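Local coordinates for SusD homolog (Bacteroides thetaiotaomicron VPI-5482, PDB 3IHV), which probably binds sugars at the cell outer membrane as a SusD-family protein, consistent with a part in glycan uptake, at residues D34-G38 / Y39-I43; A422-A425 / V426-R429; L170-A173 / C174-P178; T486-E489 / L490-W494; Q244-K247 / N248-N251. One frame throughout, in Å; residues are numbered along the deposited sequence.

How the interactions relate
All five contacts are local, each made along or at the end of a helix of one largely helical chain, and they come along it in the order 1, 3, 5, 2, 4. Interaction 1, at the junction of helices 34-38 and 40-44, lies nearest the middle, its centre about 9 Å from that of the chain. Interactions 3 and 4 sit on opposite sides of that centre, their own centres about 46 Å apart, at the ends of helices 159-176 and 479-493. Interactions 2 and 5 are the one touching pair, Arg429 NH2 packing on Leu245 CD1, and so join helix 417-430 to helix 242-250. Interaction 4 holds a sodium site.

Interaction 1: D34-G38 / Y39-I43; sequences DAMYG and YYLSI
Tyr40 lays its ring against Ala35 where two short helices, 34-38 and 40-44, meet at a kink with Tyr39 as N-cap, in the helical core of this SusD-family protein. Packing is close at the ring: CD2 of Tyr40 comes within 3.4 Å of CA of Ala35, and the carbonyl O of Asp34 stands over one ring face. That same O accepts the N-H of Tyr40 at 2.9 Å, nearly straight (166°). On the inner flank, Leu41 sends CD1 over a face of the Tyr37 ring in a CH-pi contact, 4.2 Å from the centroid, and also meets SE of selenomethionine Met36; a branched aliphatic chain suits this slot between ring and selenium. The watery side is looser. Two waters each join OD2 of Asp34 to OH of Tyr40, while OD1 of Asp34 makes a salt bridge with Arg279 and the Tyr40 hydroxyl also bonds Gln79. A leucine in place of Tyr40 would probably leave both waters and Gln79 without their hydroxyl mate. Ser42 closes the kink: with OG between backbone N and carbonyl carbon (chi1 50°), it donates to Tyr37 O at 2.8 Å, from above the carbonyl plane.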
loop_
_atom_site.group_PDB
_atom_site.type_symbol
_atom_site.label_atom_id
_atom_site.label_comp_id
_atom_site.label_asym_id
_atom_site.label_seq_id
_atom_site.Cartn_x
_atom_site.Cartn_y
_atom_site.Cartn_z
ATOM N N ASP A 34 -2.953 -12.117 6.850
ATOM C CA ASP A 34 -1.521 -11.952 6.852
ATOM C C ASP A 34 -1.020 -11.898 5.399
ATOM O O ASP A 34 -0.184 -11.072 5.048
ATOM C CB ASP A 34 -0.927 -13.136 7.634
ATOM C CG ASP A 34 0.473 -12.869 8.202
ATOM O OD1 ASP A 34 0.681 -11.854 8.893
ATOM O OD2 ASP A 34 1.354 -13.728 7.994
ATOM N N ALA A 35 -1.588 -12.748 4.538
ATOM C CA ALA A 35 -1.218 -12.801 3.132
ATOM C C ALA A 35 -1.746 -11.644 2.290
ATOM O O ALA A 35 -1.419 -11.514 1.107
ATOM C CB ALA A 35 -1.685 -14.160 2.519
HETATM N N MSE A 36 -2.614 -10.834 2.881
HETATM C CA MSE A 36 -3.149 -9.611 2.301
HETATM C C MSE A 36 -2.476 -8.439 3.047
HETATM O O MSE A 36 -1.244 -8.402 3.099
HETATM C CB MSE A 36 -4.681 -9.604 2.398
HETATM C CG MSE A 36 -5.329 -10.739 1.645
HETATM SE SE MSE A 36 -5.343 -10.473 -0.279
HETATM C CE MSE A 36 -6.618 -8.983 -0.384
ATOM N N TYR A 37 -3.227 -7.522 3.664
ATOM C CA TYR A 37 -2.591 -6.310 4.208
ATOM C C TYR A 37 -2.035 -6.443 5.616
ATOM O O TYR A 37 -1.436 -5.498 6.123
ATOM C CB TYR A 37 -3.531 -5.088 4.017
ATOM C CG TYR A 37 -3.853 -4.896 2.549
ATOM C CD1 TYR A 37 -2.954 -4.275 1.726
ATOM C CD2 TYR A 37 -5.019 -5.420 1.985
ATOM C CE1 TYR A 37 -3.191 -4.157 0.358
ATOM C CE2 TYR A 37 -5.275 -5.287 0.619
ATOM C CZ TYR A 37 -4.362 -4.681 -0.177
ATOM O OH TYR A 37 -4.612 -4.589 -1.531
ATOM N N GLY A 38 -2.236 -7.592 6.273
ATOM C CA GLY A 38 -1.647 -7.772 7.579
ATOM C C GLY A 38 -0.118 -7.814 7.501
ATOM O O GLY A 38 0.558 -7.444 8.473
ATOM N N TYR A 39 0.420 -8.218 6.337
ATOM C CA TYR A 39 1.872 -8.398 6.170
ATOM C C TYR A 39 2.365 -8.450 4.745
ATOM O O TYR A 39 3.205 -7.636 4.355
ATOM C CB TYR A 39 2.285 -9.654 6.957
ATOM C CG TYR A 39 3.735 -10.064 6.921
ATOM C CD1 TYR A 39 4.753 -9.133 6.887
ATOM C CD2 TYR A 39 4.074 -11.386 7.100
ATOM C CE1 TYR A 39 6.100 -9.533 6.893
ATOM C CE2 TYR A 39 5.419 -11.795 7.114
ATOM C CZ TYR A 39 6.408 -10.857 6.975
ATOM O OH TYR A 39 7.708 -11.268 7.003
ATOM N N TYR A 40 1.869 -9.361 3.906
ATOM C CA TYR A 40 2.514 -9.489 2.600
ATOM C C TYR A 40 2.293 -8.322 1.638
ATOM O O TYR A 40 3.243 -7.784 1.061
ATOM C CB TYR A 40 2.174 -10.816 1.893
ATOM C CG TYR A 40 2.427 -12.106 2.665
ATOM C CD1 TYR A 40 3.192 -12.158 3.806
ATOM C CD2 TYR A 40 1.968 -13.305 2.150
ATOM C CE1 TYR A 40 3.407 -13.377 4.468
ATOM C CE2 TYR A 40 2.134 -14.480 2.798
ATOM C CZ TYR A 40 2.863 -14.528 3.959
ATOM O OH TYR A 40 3.042 -15.715 4.611
ATOM N N LEU A 41 1.046 -7.947 1.417
ATOM C CA LEU A 41 0.746 -6.856 0.496
ATOM C C LEU A 41 1.026 -5.468 1.070
ATOM O O LEU A 41 1.073 -4.501 0.301
ATOM C CB LEU A 41 -0.715 -6.901 0.038
ATOM C CG LEU A 41 -1.101 -8.061 -0.878
ATOM C CD1 LEU A 41 -2.630 -7.964 -1.192
ATOM C CD2 LEU A 41 -0.281 -8.124 -2.183
ATOM N N SER A 42 1.091 -5.369 2.403
ATOM C CA SER A 42 1.404 -4.097 3.043
ATOM C C SER A 42 2.907 -3.905 3.128
ATOM O O SER A 42 3.454 -2.864 2.682
ATOM C CB SER A 42 0.798 -4.040 4.419
ATOM O OG SER A 42 1.132 -5.220 5.170
ATOM N N ILE A 43 3.594 -4.925 3.622
ATOM C CA ILE A 43 5.012 -4.762 3.939
ATOM C C ILE A 43 5.984 -5.590 3.117
ATOM O O ILE A 43 6.825 -5.040 2.429
ATOM C CB ILE A 43 5.246 -5.105 5.454
ATOM C CG1 ILE A 43 4.444 -4.171 6.369
ATOM C CG2 ILE A 43 6.759 -5.100 5.814
ATOM C CD1 ILE A 43 4.385 -4.657 7.836
HETATM O O HOH W 1 0.922 -16.190 7.005
HETATM O O HOH W 2 3.817 -15.094 7.688
#

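Interaction 2: A422-A425 / V426-R429; sequences AINA and VRRR
Arg428 N donates to Asn424 O at 2.8 Å, the shortest of the i to i+4 backbone bonds that tie together these two turns of helix 417-430. Arg427 N reaches Ile423 O at 2.9 Å and lies in the carbonyl plane. The bond from Val426 N to Ala422 O is weak at 3.4 Å. Three successive arginines then fan outward to acids outside this segment of helix: Arg427 to Glu458, Arg428 to Asp441, and Arg429 to both Glu258 and Glu462. Long charged chains suit these places because their aliphatic parts can follow the helix before the guanidinium groups reach their acids. The chain of Arg428 is extended from CG to NE, and its CG passes 3.1 Å from Asn424 O. A leucine at Arg428 would probably leave Asp441 without its charged mate. Arg427 instead bends at chi2 and chi3 (-90° and -54°); its CG lies 3.2 Å from Ile423 O and 4.0 Å from OD1 of Asn424, whose amide plane is turned 61° from the guanidinium. That OD1 accepts the N-H of Leu442. Helix 417-430 packs on helices 397-412 and 448-463, Ile423 and Val426 each touching both, while Arg429 extends to helix 242-250.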
loop_
_atom_site.group_PDB
_atom_site.type_symbol
_atom_site.label_atom_id
_atom_site.label_comp_id
_atom_site.label_asym_id
_atom_site.label_seq_id
_atom_site.Cartn_x
_atom_site.Cartn_y
_atom_site.Cartn_z
ATOM N N ALA A 422 -1.938 20.794 -7.481
ATOM C CA ALA A 422 -2.095 19.497 -6.814
ATOM C C ALA A 422 -0.816 19.123 -6.082
ATOM O O ALA A 422 -0.852 18.822 -4.867
ATOM C CB ALA A 422 -2.487 18.408 -7.824
ATOM N N ILE A 423 0.313 19.197 -6.780
ATOM C CA ILE A 423 1.621 18.884 -6.148
ATOM C C ILE A 423 1.995 19.915 -5.046
ATOM O O ILE A 423 2.457 19.532 -3.965
ATOM C CB ILE A 423 2.781 18.628 -7.149
ATOM C CG1 ILE A 423 3.994 18.084 -6.357
ATOM C CG2 ILE A 423 3.141 19.867 -7.977
ATOM C CD1 ILE A 423 4.993 17.288 -7.168
ATOM N N ASN A 424 1.724 21.188 -5.280
ATOM C CA ASN A 424 2.034 22.233 -4.266
ATOM C C ASN A 424 1.157 22.120 -3.022
ATOM O O ASN A 424 1.628 22.420 -1.925
ATOM C CB ASN A 424 2.062 23.616 -4.884
ATOM C CG ASN A 424 3.304 23.843 -5.727
ATOM O OD1 ASN A 424 4.327 23.176 -5.519
ATOM N ND2 ASN A 424 3.214 24.754 -6.687
ATOM N N ALA A 425 -0.060 21.578 -3.148
ATOM C CA ALA A 425 -0.894 21.365 -1.948
ATOM C C ALA A 425 -0.202 20.367 -1.053
ATOM O O ALA A 425 -0.126 20.551 0.184
ATOM C CB ALA A 425 -2.284 20.849 -2.299
ATOM N N VAL A 426 0.309 19.308 -1.684
ATOM C CA VAL A 426 1.034 18.280 -0.964
ATOM C C VAL A 426 2.348 18.818 -0.335
ATOM O O VAL A 426 2.625 18.555 0.844
ATOM C CB VAL A 426 1.306 17.059 -1.830
ATOM C CG1 VAL A 426 2.214 16.074 -1.088
ATOM C CG2 VAL A 426 -0.026 16.406 -2.201
ATOM N N ARG A 427 3.106 19.590 -1.090
ATOM C CA ARG A 427 4.355 20.178 -0.581
ATOM C C ARG A 427 4.082 21.147 0.590
ATOM O O ARG A 427 4.797 21.151 1.597
ATOM C CB ARG A 427 5.039 20.997 -1.678
ATOM C CG ARG A 427 5.374 20.309 -2.993
ATOM C CD ARG A 427 6.660 19.700 -3.046
ATOM N NE ARG A 427 7.757 20.625 -2.698
ATOM C CZ ARG A 427 8.908 20.190 -2.193
ATOM N NH1 ARG A 427 9.116 18.879 -2.049
ATOM N NH2 ARG A 427 9.843 21.049 -1.812
ATOM N N ARG A 428 3.053 21.973 0.463
ATOM C CA ARG A 428 2.749 22.927 1.523
ATOM C C ARG A 428 2.409 22.216 2.829
ATOM O O ARG A 428 2.867 22.574 3.904
ATOM C CB ARG A 428 1.605 23.841 1.064
ATOM C CG ARG A 428 2.078 24.785 -0.046
ATOM C CD ARG A 428 0.940 25.516 -0.700
ATOM N NE ARG A 428 1.402 26.405 -1.740
ATOM C CZ ARG A 428 0.630 27.275 -2.393
ATOM N NH1 ARG A 428 -0.671 27.376 -2.120
ATOM N NH2 ARG A 428 1.159 28.059 -3.332
ATOM N N ARG A 429 1.556 21.202 2.744
ATOM C CA ARG A 429 1.210 20.476 3.951
ATOM C C ARG A 429 2.496 19.830 4.519
ATOM O O ARG A 429 2.697 19.820 5.750
ATOM C CB ARG A 429 0.115 19.440 3.640
ATOM C CG ARG A 429 -0.558 18.830 4.838
ATOM C CD ARG A 429 0.173 17.622 5.383
ATOM N NE ARG A 429 0.131 16.506 4.476
ATOM C CZ ARG A 429 -0.832 15.591 4.410
ATOM N NH1 ARG A 429 -1.906 15.653 5.206
ATOM N NH2 ARG A 429 -0.713 14.593 3.554
#

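Interaction 3: L170-A173 / C174-P178; sequences LLYA and CDILP
Ile176 lies over one face of the Tyr172 ring, one helical turn away, with its CD1 4.0 Å from the ring centroid and only 10° off the normal, a well-centred CH-pi contact. CG1 joins in, 3.8 Å from CZ of Tyr172, so the whole ethyl branch rests on the ring. The torsions of both residues bring this about. Tyr172 has CG opposite its own N (chi1 -178°), which swings the ring along the helix toward its C-terminal end, while chi2 of 59° in Ile176 folds CD1 back over the ring instead of away from it. A flat ring offers a broad face, and the unbranched ethyl arm of isoleucine can lie along it. The pair lies on the last turns of helix 159-176, whose 170-176 backbone is closed by i to i+4 bonds, among them Cys174 N to Leu170 O at 2.8 Å and Ile176 N to Tyr172 O at 2.9 Å. The side chains of Tyr172 and Ile176 also touch helix 107-135. On another flank the small side chains of Ala173 and Cys174 meet Ala198 and Leu199 of helix 195-210. Leu177, the first residue to leave the helical conformation, still donates its N-H to Ala173 O at 3.0 Å, and its CD1 sits 3.8 Å from CB of Ala173. Lys195 NZ, from helix 195-210, bonds the carbonyl oxygens of Cys174 and Leu177 at this helix end.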
loop_
_atom_site.group_PDB
_atom_site.type_symbol
_atom_site.label_atom_id
_atom_site.label_comp_id
_atom_site.label_asym_id
_atom_site.label_seq_id
_atom_site.Cartn_x
_atom_site.Cartn_y
_atom_site.Cartn_z
ATOM N N LEU A 170 -14.936 -0.470 -10.849
ATOM C CA LEU A 170 -14.735 0.803 -10.167
ATOM C C LEU A 170 -15.669 1.887 -10.708
ATOM O O LEU A 170 -16.139 2.746 -9.937
ATOM C CB LEU A 170 -13.263 1.243 -10.226
ATOM C CG LEU A 170 -12.356 0.291 -9.462
ATOM C CD1 LEU A 170 -10.868 0.625 -9.706
ATOM C CD2 LEU A 170 -12.667 0.334 -7.982
ATOM N N LEU A 171 -15.931 1.883 -12.018
ATOM C CA LEU A 171 -16.861 2.863 -12.591
ATOM C C LEU A 171 -18.252 2.728 -11.969
ATOM O O LEU A 171 -18.892 3.755 -11.666
ATOM C CB LEU A 171 -16.940 2.807 -14.130
ATOM C CG LEU A 171 -15.763 3.381 -14.897
ATOM C CD1 LEU A 171 -15.924 3.071 -16.429
ATOM C CD2 LEU A 171 -15.653 4.896 -14.653
ATOM N N TYR A 172 -18.731 1.496 -11.775
ATOM C CA TYR A 172 -20.001 1.310 -11.087
ATOM C C TYR A 172 -19.941 1.886 -9.650
ATOM O O TYR A 172 -20.849 2.585 -9.238
ATOM C CB TYR A 172 -20.373 -0.173 -11.017
ATOM C CG TYR A 172 -21.701 -0.451 -10.357
ATOM C CD1 TYR A 172 -21.809 -0.560 -8.978
ATOM C CD2 TYR A 172 -22.850 -0.652 -11.123
ATOM C CE1 TYR A 172 -23.034 -0.852 -8.363
ATOM C CE2 TYR A 172 -24.085 -0.932 -10.513
ATOM C CZ TYR A 172 -24.157 -1.043 -9.143
ATOM O OH TYR A 172 -25.349 -1.310 -8.557
ATOM N N ALA A 173 -18.857 1.627 -8.915
ATOM C CA ALA A 173 -18.723 2.131 -7.526
ATOM C C ALA A 173 -18.661 3.669 -7.517
ATOM O O ALA A 173 -19.270 4.297 -6.656
ATOM C CB ALA A 173 -17.511 1.483 -6.816
ATOM N N CYS A 174 -17.989 4.266 -8.500
ATOM C CA CYS A 174 -17.972 5.719 -8.633
ATOM C C CYS A 174 -19.384 6.267 -8.850
ATOM O O CYS A 174 -19.728 7.322 -8.321
ATOM C CB CYS A 174 -17.104 6.184 -9.807
ATOM S SG CYS A 174 -15.312 5.905 -9.549
ATOM N N ASP A 175 -20.179 5.570 -9.651
ATOM C CA ASP A 175 -21.531 6.037 -9.984
ATOM C C ASP A 175 -22.473 5.898 -8.796
ATOM O O ASP A 175 -23.296 6.784 -8.528
ATOM C CB ASP A 175 -22.135 5.217 -11.140
ATOM C CG ASP A 175 -21.481 5.475 -12.494
ATOM O OD1 ASP A 175 -20.768 6.473 -12.635
ATOM O OD2 ASP A 175 -21.706 4.663 -13.417
ATOM N N ILE A 176 -22.393 4.772 -8.102
ATOM C CA ILE A 176 -23.383 4.455 -7.064
ATOM C C ILE A 176 -23.082 4.970 -5.643
ATOM O O ILE A 176 -23.982 5.435 -4.976
ATOM C CB ILE A 176 -23.671 2.928 -7.058
ATOM C CG1 ILE A 176 -24.711 2.583 -8.132
ATOM C CG2 ILE A 176 -24.270 2.443 -5.709
ATOM C CD1 ILE A 176 -24.394 2.914 -9.544
ATOM N N LEU A 177 -21.817 4.938 -5.235
ATOM C CA LEU A 177 -21.466 5.281 -3.853
ATOM C C LEU A 177 -21.587 6.765 -3.557
ATOM O O LEU A 177 -21.265 7.576 -4.386
ATOM C CB LEU A 177 -20.048 4.801 -3.522
ATOM C CG LEU A 177 -19.868 3.278 -3.492
ATOM C CD1 LEU A 177 -18.387 2.964 -3.467
ATOM C CD2 LEU A 177 -20.583 2.621 -2.283
ATOM N N PRO A 178 -22.073 7.115 -2.366
ATOM C CA PRO A 178 -22.020 8.530 -2.002
ATOM C C PRO A 178 -20.595 8.838 -1.547
ATOM O O PRO A 178 -19.831 7.930 -1.257
ATOM C CB PRO A 178 -22.920 8.596 -0.769
ATOM C CG PRO A 178 -22.747 7.236 -0.129
ATOM C CD PRO A 178 -22.665 6.289 -1.309
#

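Interaction 4: T486-E489 / L490-W494; sequences TAKE and LGYWW. With NA (sodium ion), chain E.
Lys488 O takes the N-H of Tyr492 at 2.9 Å and also stands over one face of the Tyr492 ring, 3.4 Å above its plane and toward the rim. Glu489 comes at the ring from another direction: its chain bends at chi2 (-73°), bringing OE1 to the ring edge, 3.5 Å from CD2 of Tyr492, with the carboxylate plane 85° from the ring. An acidic oxygen suits the electropositive rim of an aromatic ring. These residues form the C-terminal turns of helix 479-493, whose end binds a sodium ion through backbone carbonyls. Gly491 O lies 2.4 Å from sodium, Trp494 O 2.3 Å, and Tyr492 O is longer at 2.9 Å; two waters complete the ligands seen. Carbonyls at a helix C-terminus point outward along the axis, which makes them natural ligands for a cation. On the buried flank, Leu490 CD1 lies beside Thr486 CG2, 4.0 Å away, while Thr486 OG1 bonds Thr482 O.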
loop_
_atom_site.group_PDB
_atom_site.type_symbol
_atom_site.label_atom_id
_atom_site.label_comp_id
_atom_site.label_asym_id
_atom_site.label_seq_id
_atom_site.Cartn_x
_atom_site.Cartn_y
_atom_site.Cartn_z
ATOM N N THR A 486 20.884 2.611 -7.044
ATOM C CA THR A 486 20.921 2.665 -5.588
ATOM C C THR A 486 22.182 1.959 -5.049
ATOM O O THR A 486 22.860 2.475 -4.135
ATOM C CB THR A 486 19.647 2.115 -4.960
ATOM O OG1 THR A 486 18.526 2.873 -5.448
ATOM C CG2 THR A 486 19.740 2.219 -3.416
ATOM N N ALA A 487 22.504 0.808 -5.635
ATOM C CA ALA A 487 23.720 0.078 -5.266
ATOM C C ALA A 487 24.959 0.966 -5.432
ATOM O O ALA A 487 25.796 1.061 -4.529
ATOM C CB ALA A 487 23.848 -1.232 -6.074
ATOM N N LYS A 488 25.074 1.636 -6.578
ATOM C CA LYS A 488 26.209 2.552 -6.825
ATOM C C LYS A 488 26.265 3.682 -5.816
ATOM O O LYS A 488 27.316 3.965 -5.242
ATOM C CB LYS A 488 26.088 3.208 -8.197
ATOM C CG LYS A 488 26.099 2.249 -9.298
ATOM C CD LYS A 488 26.128 2.899 -10.672
ATOM C CE LYS A 488 26.058 1.798 -11.763
ATOM N NZ LYS A 488 25.838 2.297 -13.169
ATOM N N GLU A 489 25.114 4.303 -5.574
ATOM C CA GLU A 489 25.052 5.440 -4.674
ATOM C C GLU A 489 25.419 5.108 -3.242
ATOM O O GLU A 489 26.131 5.872 -2.597
ATOM C CB GLU A 489 23.696 6.132 -4.762
ATOM C CG GLU A 489 23.394 6.765 -6.148
ATOM C CD GLU A 489 24.194 8.042 -6.436
ATOM O OE1 GLU A 489 24.763 8.652 -5.507
ATOM O OE2 GLU A 489 24.273 8.409 -7.623
ATOM N N LEU A 490 24.978 3.959 -2.752
ATOM C CA LEU A 490 25.379 3.512 -1.431
ATOM C C LEU A 490 26.868 3.271 -1.420
ATOM O O LEU A 490 27.529 3.568 -0.425
ATOM C CB LEU A 490 24.616 2.238 -1.024
ATOM C CG LEU A 490 23.142 2.400 -0.723
ATOM C CD1 LEU A 490 22.394 1.025 -0.719
ATOM C CD2 LEU A 490 22.971 3.129 0.622
ATOM N N GLY A 491 27.403 2.755 -2.527
ATOM C CA GLY A 491 28.838 2.511 -2.620
ATOM C C GLY A 491 29.622 3.802 -2.554
ATOM O O GLY A 491 30.684 3.840 -1.929
ATOM N N TYR A 492 29.125 4.868 -3.189
ATOM C CA TYR A 492 29.795 6.168 -3.105
ATOM C C TYR A 492 29.766 6.683 -1.629
ATOM O O TYR A 492 30.762 7.164 -1.100
ATOM C CB TYR A 492 29.158 7.220 -4.021
ATOM C CG TYR A 492 29.054 6.877 -5.511
ATOM C CD1 TYR A 492 30.070 6.244 -6.182
ATOM C CD2 TYR A 492 27.955 7.316 -6.257
ATOM C CE1 TYR A 492 29.962 5.970 -7.544
ATOM C CE2 TYR A 492 27.836 7.049 -7.614
ATOM C CZ TYR A 492 28.843 6.370 -8.244
ATOM O OH TYR A 492 28.724 6.104 -9.597
ATOM N N TRP A 493 28.621 6.605 -0.987
ATOM C CA TRP A 493 28.495 7.012 0.416
ATOM C C TRP A 493 29.415 6.270 1.419
ATOM O O TRP A 493 30.059 6.890 2.297
ATOM C CB TRP A 493 27.033 6.827 0.815
ATOM C CG TRP A 493 26.797 6.913 2.275
ATOM C CD1 TRP A 493 26.975 7.990 3.060
ATOM C CD2 TRP A 493 26.322 5.864 3.109
ATOM N NE1 TRP A 493 26.627 7.695 4.353
ATOM C CE2 TRP A 493 26.202 6.388 4.403
ATOM C CE3 TRP A 493 25.951 4.527 2.875
ATOM C CZ2 TRP A 493 25.769 5.619 5.484
ATOM C CZ3 TRP A 493 25.501 3.760 3.956
ATOM C CH2 TRP A 493 25.402 4.317 5.232
ATOM N N TRP A 494 29.472 4.947 1.270
ATOM C CA TRP A 494 30.210 4.070 2.185
ATOM C C TRP A 494 31.688 4.378 2.180
ATOM O O TRP A 494 32.310 4.382 1.125
ATOM C CB TRP A 494 29.993 2.616 1.760
ATOM C CG TRP A 494 30.378 1.590 2.727
ATOM C CD1 TRP A 494 31.435 0.739 2.637
ATOM C CD2 TRP A 494 29.676 1.244 3.934
ATOM N NE1 TRP A 494 31.449 -0.097 3.720
ATOM C CE2 TRP A 494 30.370 0.182 4.522
ATOM C CE3 TRP A 494 28.520 1.726 4.558
ATOM C CZ2 TRP A 494 29.957 -0.411 5.723
ATOM C CZ3 TRP A 494 28.103 1.140 5.739
ATOM C CH2 TRP A 494 28.811 0.068 6.308
HETATM NA NA NA E . 32.689 4.952 -1.108
HETATM O O HOH W 3 34.117 6.515 -0.927
HETATM O O HOH W 4 33.277 4.918 -3.571
#

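Interaction 5: Q244-K247 / N248-N251; sequences QLWK and NTCN. With EDO (1,2-ethanediol), chain O.
The last turns of helix 242-250 carry a side-chain amide-to-amide hydrogen bond one turn apart, with a second amide closing the C-terminal end. Gln244 NE2 donates to Asn248 OD1 at 2.9 Å and nearly straight (171°), the acceptor lying in the amide plane of Gln244 while the donor stands above the carbonyl plane of Asn248. A bend at chi2 (66°) turns the Gln244 amide forward to the next turn, where the shorter asparagine meets it. Gln244 also holds a 1,2-ethanediol, probably from the crystallisation liquor: the diol O1 donates to Gln244 OE1 at 2.7 Å, and Gln244 NE2 donates to the diol O2 at 3.1 Å. Past the turn, Asn251 ND2 donates to Lys247 O at 2.9 Å, adding a side-chain N-H to a carbonyl of the last turn, and also bonds Tyr376 O. Thr249 CG2 lies 3.8 Å from CE3 of Trp246. The helix packs on strand 392-396 through Leu245, Asn248 and Thr249, and on helix 373-376 through Trp246, Lys247 and Cys250.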
loop_
_atom_site.group_PDB
_atom_site.type_symbol
_atom_site.label_atom_id
_atom_site.label_comp_id
_atom_site.label_asym_id
_atom_site.label_seq_id
_atom_site.Cartn_x
_atom_site.Cartn_y
_atom_site.Cartn_z
ATOM N N GLN A 244 -0.731 13.918 12.227
ATOM C CA GLN A 244 -2.064 13.440 12.549
ATOM C C GLN A 244 -2.421 12.174 11.801
ATOM O O GLN A 244 -3.197 11.356 12.293
ATOM C CB GLN A 244 -3.119 14.548 12.312
ATOM C CG GLN A 244 -4.460 14.250 12.972
ATOM C CD GLN A 244 -4.371 14.237 14.500
ATOM O OE1 GLN A 244 -3.815 15.144 15.092
ATOM N NE2 GLN A 244 -4.946 13.221 15.131
ATOM N N LEU A 245 -1.938 12.015 10.564
ATOM C CA LEU A 245 -2.189 10.778 9.879
ATOM C C LEU A 245 -1.706 9.546 10.659
ATOM O O LEU A 245 -2.369 8.488 10.640
ATOM C CB LEU A 245 -1.472 10.758 8.514
ATOM C CG LEU A 245 -1.989 11.687 7.420
ATOM C CD1 LEU A 245 -0.960 11.897 6.340
ATOM C CD2 LEU A 245 -3.335 11.158 6.855
ATOM N N TRP A 246 -0.567 9.680 11.330
ATOM C CA TRP A 246 0.080 8.550 12.020
ATOM C C TRP A 246 -0.572 8.364 13.386
ATOM O O TRP A 246 -0.829 7.219 13.821
ATOM C CB TRP A 246 1.653 8.721 11.993
ATOM C CG TRP A 246 1.991 9.088 10.585
ATOM C CD1 TRP A 246 2.421 10.287 10.124
ATOM C CD2 TRP A 246 1.680 8.312 9.429
ATOM N NE1 TRP A 246 2.432 10.293 8.764
ATOM C CE2 TRP A 246 1.988 9.087 8.311
ATOM C CE3 TRP A 246 1.222 7.009 9.238
ATOM C CZ2 TRP A 246 1.825 8.612 7.017
ATOM C CZ3 TRP A 246 1.056 6.557 7.945
ATOM C CH2 TRP A 246 1.342 7.349 6.875
ATOM N N LYS A 247 -0.877 9.477 14.045
ATOM C CA LYS A 247 -1.658 9.408 15.277
ATOM C C LYS A 247 -2.957 8.656 14.989
ATOM O O LYS A 247 -3.318 7.723 15.706
ATOM C CB LYS A 247 -2.008 10.802 15.844
ATOM C CG LYS A 247 -0.799 11.610 16.287
ATOM C CD LYS A 247 -1.187 12.968 16.881
ATOM C CE LYS A 247 0.027 13.802 17.295
ATOM N NZ LYS A 247 -0.363 15.144 17.971
ATOM N N ASN A 248 -3.654 9.045 13.923
ATOM C CA ASN A 248 -4.938 8.435 13.612
ATOM C C ASN A 248 -4.858 6.947 13.299
ATOM O O ASN A 248 -5.580 6.132 13.888
ATOM C CB ASN A 248 -5.600 9.131 12.401
ATOM C CG ASN A 248 -6.103 10.516 12.704
ATOM O OD1 ASN A 248 -6.153 10.955 13.860
ATOM N ND2 ASN A 248 -6.568 11.195 11.653
ATOM N N THR A 249 -3.967 6.588 12.388
ATOM C CA THR A 249 -3.885 5.196 11.944
ATOM C C THR A 249 -3.404 4.235 13.055
ATOM O O THR A 249 -3.785 3.069 13.067
ATOM C CB THR A 249 -3.058 5.080 10.645
ATOM O OG1 THR A 249 -3.501 3.936 9.890
ATOM C CG2 THR A 249 -1.557 4.995 10.961
ATOM N N CYS A 250 -2.613 4.750 14.001
ATOM C CA CYS A 250 -2.118 3.945 15.123
ATOM C C CYS A 250 -3.131 3.864 16.248
ATOM O O CYS A 250 -2.935 3.079 17.168
ATOM C CB CYS A 250 -0.818 4.525 15.701
ATOM S SG CYS A 250 0.595 4.345 14.590
ATOM N N ASN A 251 -4.184 4.688 16.214
ATOM C CA ASN A 251 -5.202 4.655 17.248
ATOM C C ASN A 251 -6.609 4.334 16.807
ATOM O O ASN A 251 -7.567 4.665 17.529
ATOM C CB ASN A 251 -5.171 5.961 18.002
ATOM C CG ASN A 251 -3.979 6.048 18.872
ATOM O OD1 ASN A 251 -3.917 5.375 19.914
ATOM N ND2 ASN A 251 -2.998 6.816 18.450
HETATM C C1 EDO O . -5.679 16.099 17.550
HETATM O O1 EDO O . -4.319 16.498 17.330
HETATM C C2 EDO O . -5.729 14.998 18.594
HETATM O O2 EDO O . -5.047 13.810 18.147
#